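Amine oxidase (Emericella nidulans, PDB 3PGB) is a copper amine oxidase that probably oxidises primary amines, using a copper ion and a topaquinone cofactor formed from one of its own tyrosines. Local coordinates at residues I104-P112 / A357-F367; S633-W641 / I667-S675. One frame throughout, in Å; residues are numbered along the deposited sequence.

Interaction 1. Residues I104-P112 / A357-F367; sequences IALIELHRP and AFNRDTGLSLF
Glu108 and Asn359 mark the closest approach of the two backbones, with Glu108 CA 7.5 Å from Asn359 CA, so the strand through Glu108 meets the hairpin formed by 357-359 and 363-367 through side chains and water. Arg111 does most of the work. Its chain runs extended from CG to NE and slides the guanidinium between Asn359 and Phe367. Over one face lies the amide of Asn359, its plane only 17° from that of the guanidinium, with Arg111 NH2 3.2 Å from Asn359 ND2. Both are donors, so this is a close fit of two flat groups rather than a bond. Under the opposite face comes CE1 of Phe367, whose ring stands steeply at 74° to the guanidinium; its CZ reaches Arg111 CD at 3.9 Å, and Trp68 stacks on the same ring. At the guanidinium edge, in plane, Arg111 NH2 gives a hydrogen to water 2 (2.6 Å), which passes one on to Gly363 O. Water 1 similarly joins Glu108 OE2 to Asn359 ND2, the carboxylate oxygen being held also by His133 of the neighbouring strand. The amide is fixed from its other end: Asn359 OD1 accepts from Thr362 N at 2.8 Å, an Asx motif, and from Thr362 OG1. Farther along, Leu106, which with Ala105 faces Arg135 in a classic beta bulge, packs CD1 on Arg360 CB (3.9 Å). The direct touches are thus packing contacts and one close pair of donors, each finding its acceptor in a water: Asn359 ND2 in water 1, Arg111 NH2 in water 2.

Interaction 2. Residues S633-W641 / I667-S675; sequences SNLVHAAHW and IHNPPVDFS
His637 N donates to Ile667 O over 3.0 Å, with an N-H...O angle of 150°, a direct backbone hydrogen bond between the two loops. Round it the side chains interlock. Val636 CG2 meets Ile667 CD1 at 3.6 Å, the two side chains crossing at about a right angle, and the same methyl sits over the face of the His668 imidazole, 4.3 Å from the ring centroid, as a CH-pi contact. At the other end of the contact, Trp641 CB lies over the Phe674 ring in a second CH-pi contact, offset toward its rim, while Ser675 OG rests above one face of the His640 imidazole. What presents Val636 and His637 in this way is a type II' beta turn from Leu635 to Ala638, closed by Ala638 N to Leu635 O; Val636 takes its second position with a phi of 56°, a place where glycine is common. The two imidazoles of 633-641 are hydrogen-bonded edge to edge, His637 ND1 to His640 NE2 at 3.0 Å, either nitrogen being able to donate, and Glu643 binds His640 ND1 from beyond. Asp673 crosses this pair at a slant, its OD1 3.3 Å from His640 CD2, and its carboxylate plane is only 21° from that of the His640 ring. Water 3 ties the backbones together, donating to His637 O and accepting from His640 N and Phe674 N. Water 4 spans His637 NE2 and His668 ND1. Farther out, Thr170 OG1 is hydrogen-bonded to Asp673 N, Asn663 binds Ala638 O, and Ser633 OG is hydrogen-bonded to Asn572 N of the second subunit, while Phe674 neighbours Phe677, a ligand of a calcium ion.

How the interactions relate
After strand 58-59 and helix 73-84 the chain lays down strand 102-110 in a small antiparallel sheet, passes through a second five-stranded sheet at 219-284, and returns at 357-367, where interaction 1 closes a loop of 244 residues and ties the first sheet to a hairpin of the enzyme domain. Interaction 2 opens much later and closes a short excursion of 25 residues, including strand 646-650. The two are in series, neither nested nor crossed, with centres 22 Å apart and nearest atoms about 9 Å apart. Each loop nevertheless reaches the other contact: Asp361 touches Pro661, whereas Thr170, Arg171 and Gln229, all inside the first loop, bond to 667-675.

Interaction 1. Residues I104-P112 / A357-F367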
# COMPACT_ATOMS: atom_id res chain seq x y z
N ILE A 104 32.95 28.69 1.97
CA ILE A 104 32.10 28.20 0.88
C ILE A 104 31.28 27.01 1.40
O ILE A 104 31.81 25.93 1.61
CB ILE A 104 32.94 27.76 -0.34
CG1 ILE A 104 33.78 28.93 -0.86
CG2 ILE A 104 32.05 27.25 -1.47
CD1 ILE A 104 34.75 28.54 -1.95
N ALA A 105 29.99 27.24 1.61
CA ALA A 105 29.10 26.19 2.11
C ALA A 105 28.74 25.20 1.01
O ALA A 105 28.58 24.01 1.27
CB ALA A 105 27.83 26.79 2.73
N LEU A 106 28.59 25.68 -0.22
CA LEU A 106 28.19 24.81 -1.32
C LEU A 106 28.60 25.36 -2.68
O LEU A 106 28.55 26.56 -2.91
CB LEU A 106 26.68 24.61 -1.30
CG LEU A 106 26.09 23.67 -2.36
CD1 LEU A 106 26.63 22.27 -2.20
CD2 LEU A 106 24.57 23.69 -2.29
N ILE A 107 29.01 24.46 -3.56
CA ILE A 107 29.20 24.77 -4.98
C ILE A 107 28.51 23.66 -5.75
O ILE A 107 28.86 22.48 -5.60
CB ILE A 107 30.69 24.81 -5.37
CG1 ILE A 107 31.46 25.79 -4.49
CG2 ILE A 107 30.83 25.21 -6.82
CD1 ILE A 107 32.95 25.83 -4.79
N GLU A 108 27.53 24.03 -6.56
CA GLU A 108 26.76 23.05 -7.33
C GLU A 108 26.30 23.66 -8.65
O GLU A 108 26.41 24.86 -8.86
CB GLU A 108 25.54 22.59 -6.54
CG GLU A 108 24.51 23.69 -6.27
CD GLU A 108 23.21 23.18 -5.68
OE1 GLU A 108 23.19 22.02 -5.20
OE2 GLU A 108 22.22 23.94 -5.70
N LEU A 109 25.77 22.81 -9.53
CA LEU A 109 25.20 23.27 -10.78
C LEU A 109 23.92 24.01 -10.47
O LEU A 109 23.06 23.51 -9.75
CB LEU A 109 24.89 22.10 -11.72
CG LEU A 109 24.24 22.47 -13.06
CD1 LEU A 109 25.23 23.21 -13.95
CD2 LEU A 109 23.69 21.24 -13.78
N HIS A 110 23.80 25.22 -11.01
CA HIS A 110 22.52 25.89 -11.01
C HIS A 110 21.70 25.21 -12.09
O HIS A 110 22.12 25.19 -13.24
CB HIS A 110 22.67 27.37 -11.31
CG HIS A 110 21.37 28.09 -11.45
ND1 HIS A 110 20.60 28.47 -10.37
CD2 HIS A 110 20.69 28.48 -12.55
CE1 HIS A 110 19.51 29.08 -10.80
NE2 HIS A 110 19.54 29.10 -12.12
N ARG A 111 20.56 24.64 -11.73
CA ARG A 111 19.71 23.97 -12.72
C ARG A 111 19.09 24.99 -13.65
O ARG A 111 18.59 26.03 -13.20
CB ARG A 111 18.62 23.14 -12.05
CG ARG A 111 19.10 21.77 -11.64
CD ARG A 111 18.13 21.09 -10.71
NE ARG A 111 18.73 19.91 -10.08
CZ ARG A 111 18.19 19.23 -9.08
NH1 ARG A 111 17.01 19.58 -8.57
NH2 ARG A 111 18.83 18.18 -8.58
N PRO A 112 19.12 24.71 -14.96
CA PRO A 112 18.60 25.68 -15.91
C PRO A 112 17.08 25.79 -15.82
O PRO A 112 16.41 24.84 -15.41
CB PRO A 112 19.03 25.12 -17.27
CG PRO A 112 19.19 23.68 -17.05
CD PRO A 112 19.64 23.51 -15.63
N ALA A 357 19.16 13.17 -11.77
CA ALA A 357 19.83 14.36 -11.24
C ALA A 357 20.05 14.17 -9.75
O ALA A 357 19.39 13.34 -9.13
CB ALA A 357 19.00 15.59 -11.50
N PHE A 358 20.99 14.92 -9.19
CA PHE A 358 21.35 14.74 -7.79
C PHE A 358 21.99 15.99 -7.19
O PHE A 358 22.97 16.50 -7.73
CB PHE A 358 22.33 13.57 -7.65
CG PHE A 358 22.46 13.04 -6.26
CD1 PHE A 358 23.45 13.52 -5.41
CD2 PHE A 358 21.61 12.06 -5.79
CE1 PHE A 358 23.58 13.03 -4.12
CE2 PHE A 358 21.73 11.57 -4.51
CZ PHE A 358 22.72 12.05 -3.67
N ASN A 359 21.44 16.49 -6.09
CA ASN A 359 22.04 17.62 -5.38
C ASN A 359 22.22 17.38 -3.89
O ASN A 359 21.80 16.36 -3.36
CB ASN A 359 21.27 18.93 -5.65
CG ASN A 359 19.84 18.89 -5.15
OD1 ASN A 359 19.50 18.16 -4.21
ND2 ASN A 359 18.99 19.69 -5.79
N ARG A 360 22.90 18.32 -3.23
CA ARG A 360 23.16 18.29 -1.79
C ARG A 360 21.87 18.40 -0.97
O ARG A 360 21.71 17.70 0.02
CB ARG A 360 24.18 19.40 -1.43
CG ARG A 360 23.91 20.28 -0.18
CD ARG A 360 24.18 19.56 1.11
NE ARG A 360 24.47 20.43 2.25
CZ ARG A 360 23.57 21.12 2.96
NH1 ARG A 360 22.29 21.12 2.64
NH2 ARG A 360 23.98 21.83 4.00
N ASP A 361 20.95 19.26 -1.38
CA ASP A 361 19.76 19.54 -0.57
C ASP A 361 18.80 18.36 -0.50
O ASP A 361 18.45 17.92 0.60
CB ASP A 361 19.01 20.77 -1.10
CG ASP A 361 19.83 22.05 -1.03
OD1 ASP A 361 20.84 22.09 -0.28
OD2 ASP A 361 19.45 23.02 -1.72
N THR A 362 18.37 17.86 -1.65
CA THR A 362 17.30 16.87 -1.71
C THR A 362 17.70 15.53 -2.33
O THR A 362 16.87 14.64 -2.49
CB THR A 362 16.10 17.43 -2.50
OG1 THR A 362 16.52 17.81 -3.82
CG2 THR A 362 15.52 18.64 -1.79
N GLY A 363 18.98 15.38 -2.66
CA GLY A 363 19.48 14.11 -3.18
C GLY A 363 18.96 13.82 -4.57
O GLY A 363 19.23 14.57 -5.49
N LEU A 364 18.19 12.74 -4.70
CA LEU A 364 17.79 12.22 -6.01
C LEU A 364 16.67 13.03 -6.63
O LEU A 364 15.80 13.53 -5.93
CB LEU A 364 17.35 10.75 -5.88
CG LEU A 364 16.96 9.97 -7.12
CD1 LEU A 364 18.05 9.98 -8.17
CD2 LEU A 364 16.62 8.54 -6.72
N SER A 365 16.69 13.14 -7.95
CA SER A 365 15.63 13.80 -8.70
C SER A 365 15.57 13.20 -10.10
O SER A 365 16.60 12.73 -10.61
CB SER A 365 15.91 15.29 -8.76
OG SER A 365 14.77 16.01 -9.15
N LEU A 366 14.39 13.19 -10.71
CA LEU A 366 14.20 12.68 -12.07
C LEU A 366 13.72 13.80 -12.99
O LEU A 366 12.89 14.61 -12.60
CB LEU A 366 13.19 11.53 -12.10
CG LEU A 366 13.63 10.18 -11.53
CD1 LEU A 366 13.92 10.28 -10.05
CD2 LEU A 366 12.57 9.12 -11.79
N PHE A 367 14.23 13.81 -14.22
CA PHE A 367 13.85 14.81 -15.22
C PHE A 367 13.47 14.15 -16.54
O PHE A 367 13.96 13.08 -16.89
CB PHE A 367 14.99 15.80 -15.46
CG PHE A 367 15.17 16.79 -14.35
CD1 PHE A 367 16.02 16.52 -13.29
CD2 PHE A 367 14.49 18.00 -14.37
CE1 PHE A 367 16.19 17.45 -12.27
CE2 PHE A 367 14.65 18.92 -13.35
CZ PHE A 367 15.50 18.65 -12.30
O HOH W 1 20.22 21.99 -7.23
O HOH W 2 17.97 16.58 -6.66

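Interaction 2. Residues S633-W641 / I667-S675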
# COMPACT_ATOMS: atom_id res chain seq x y z
N SER A 633 3.69 26.61 16.01
CA SER A 633 4.56 27.59 16.65
C SER A 633 6.03 27.32 16.32
O SER A 633 6.84 28.25 16.28
CB SER A 633 4.36 27.59 18.17
OG SER A 633 3.05 27.99 18.52
N ASN A 634 6.38 26.06 16.08
CA ASN A 634 7.75 25.71 15.69
C ASN A 634 8.13 26.22 14.31
O ASN A 634 9.25 26.70 14.09
CB ASN A 634 7.94 24.19 15.68
CG ASN A 634 7.88 23.57 17.06
OD1 ASN A 634 7.85 24.27 18.07
ND2 ASN A 634 7.88 22.25 17.10
N LEU A 635 7.20 26.09 13.37
CA LEU A 635 7.48 26.32 11.96
C LEU A 635 7.25 27.75 11.55
O LEU A 635 8.02 28.31 10.77
CB LEU A 635 6.61 25.40 11.09
CG LEU A 635 7.02 23.93 11.04
CD1 LEU A 635 6.10 23.19 10.08
CD2 LEU A 635 8.47 23.79 10.62
N VAL A 636 6.18 28.35 12.05
CA VAL A 636 5.73 29.66 11.61
C VAL A 636 5.53 29.60 10.08
O VAL A 636 4.64 28.89 9.63
CB VAL A 636 6.69 30.78 12.09
CG1 VAL A 636 6.13 32.16 11.77
CG2 VAL A 636 6.92 30.65 13.59
N HIS A 637 6.34 30.30 9.29
CA HIS A 637 6.15 30.30 7.83
C HIS A 637 7.08 29.33 7.08
O HIS A 637 7.08 29.32 5.85
CB HIS A 637 6.32 31.72 7.27
CG HIS A 637 5.35 32.72 7.82
ND1 HIS A 637 3.98 32.58 7.69
CD2 HIS A 637 5.54 33.89 8.48
CE1 HIS A 637 3.38 33.61 8.25
NE2 HIS A 637 4.30 34.42 8.74
N ALA A 638 7.82 28.50 7.81
CA ALA A 638 8.94 27.73 7.25
C ALA A 638 8.59 26.49 6.42
O ALA A 638 9.42 25.99 5.67
CB ALA A 638 9.92 27.35 8.36
N ALA A 639 7.37 25.97 6.58
CA ALA A 639 6.96 24.74 5.89
C ALA A 639 5.46 24.74 5.60
O ALA A 639 4.73 23.87 6.07
CB ALA A 639 7.34 23.54 6.72
N HIS A 640 5.00 25.72 4.82
CA HIS A 640 3.57 25.83 4.51
C HIS A 640 3.07 24.74 3.56
O HIS A 640 1.87 24.56 3.39
CB HIS A 640 3.24 27.20 3.93
CG HIS A 640 3.07 28.27 4.96
ND1 HIS A 640 2.13 28.18 5.97
CD2 HIS A 640 3.69 29.45 5.13
CE1 HIS A 640 2.19 29.27 6.72
NE2 HIS A 640 3.14 30.05 6.23
N TRP A 641 4.00 24.05 2.91
CA TRP A 641 3.68 22.94 2.02
C TRP A 641 3.18 21.72 2.79
O TRP A 641 2.52 20.85 2.22
CB TRP A 641 4.90 22.56 1.18
CG TRP A 641 6.12 22.36 1.99
CD1 TRP A 641 7.11 23.27 2.21
CD2 TRP A 641 6.48 21.20 2.74
NE1 TRP A 641 8.06 22.74 3.04
CE2 TRP A 641 7.70 21.47 3.38
CE3 TRP A 641 5.89 19.94 2.92
CZ2 TRP A 641 8.34 20.53 4.18
CZ3 TRP A 641 6.53 19.01 3.72
CH2 TRP A 641 7.75 19.32 4.34
N ILE A 667 12.37 31.73 10.38
CA ILE A 667 11.04 31.13 10.21
C ILE A 667 9.93 32.17 10.02
O ILE A 667 8.87 31.85 9.49
CB ILE A 667 10.70 30.17 11.38
CG1 ILE A 667 10.48 30.92 12.69
CG2 ILE A 667 11.79 29.11 11.53
CD1 ILE A 667 10.41 30.00 13.91
N HIS A 668 10.18 33.41 10.44
CA HIS A 668 9.23 34.51 10.22
C HIS A 668 9.39 35.17 8.85
O HIS A 668 8.49 35.87 8.40
CB HIS A 668 9.35 35.54 11.34
CG HIS A 668 8.82 35.07 12.66
ND1 HIS A 668 7.48 35.07 12.96
CD2 HIS A 668 9.46 34.56 13.74
CE1 HIS A 668 7.31 34.59 14.18
NE2 HIS A 668 8.50 34.28 14.68
N ASN A 669 10.53 34.95 8.20
CA ASN A 669 10.77 35.44 6.84
C ASN A 669 11.72 34.49 6.09
O ASN A 669 12.89 34.82 5.87
CB ASN A 669 11.31 36.88 6.88
CG ASN A 669 11.47 37.50 5.49
OD1 ASN A 669 12.27 38.41 5.30
ND2 ASN A 669 10.71 37.01 4.52
N PRO A 670 11.23 33.29 5.71
CA PRO A 670 12.06 32.30 5.04
C PRO A 670 12.32 32.63 3.57
O PRO A 670 11.46 33.26 2.94
CB PRO A 670 11.22 31.02 5.14
CG PRO A 670 9.83 31.50 5.20
CD PRO A 670 9.87 32.78 5.97
N PRO A 671 13.48 32.21 3.02
CA PRO A 671 13.76 32.38 1.60
C PRO A 671 12.61 31.94 0.70
O PRO A 671 12.18 32.72 -0.16
CB PRO A 671 15.00 31.50 1.39
CG PRO A 671 15.73 31.61 2.67
CD PRO A 671 14.66 31.71 3.74
N VAL A 672 12.11 30.72 0.90
CA VAL A 672 10.94 30.24 0.17
C VAL A 672 9.78 30.05 1.15
O VAL A 672 9.82 29.18 2.02
CB VAL A 672 11.21 28.93 -0.59
CG1 VAL A 672 9.98 28.53 -1.40
CG2 VAL A 672 12.41 29.09 -1.51
N ASP A 673 8.77 30.90 1.00
CA ASP A 673 7.53 30.80 1.72
C ASP A 673 6.51 30.24 0.72
O ASP A 673 5.99 30.98 -0.13
CB ASP A 673 7.13 32.18 2.23
CG ASP A 673 5.83 32.18 3.01
OD1 ASP A 673 4.94 31.36 2.70
OD2 ASP A 673 5.69 33.04 3.91
N PHE A 674 6.25 28.94 0.82
CA PHE A 674 5.37 28.23 -0.11
C PHE A 674 3.99 28.89 -0.23
O PHE A 674 3.42 28.91 -1.32
CB PHE A 674 5.24 26.75 0.29
CG PHE A 674 4.55 25.90 -0.74
CD1 PHE A 674 5.17 25.61 -1.95
CD2 PHE A 674 3.28 25.39 -0.51
CE1 PHE A 674 4.53 24.82 -2.90
CE2 PHE A 674 2.65 24.60 -1.46
CZ PHE A 674 3.27 24.32 -2.65
N SER A 675 3.47 29.45 0.87
CA SER A 675 2.16 30.15 0.84
C SER A 675 2.03 31.17 -0.28
O SER A 675 0.94 31.33 -0.84
CB SER A 675 1.88 30.86 2.16
OG SER A 675 1.40 29.95 3.12
O HOH W 3 6.64 27.57 3.58
O HOH W 4 5.49 36.32 11.04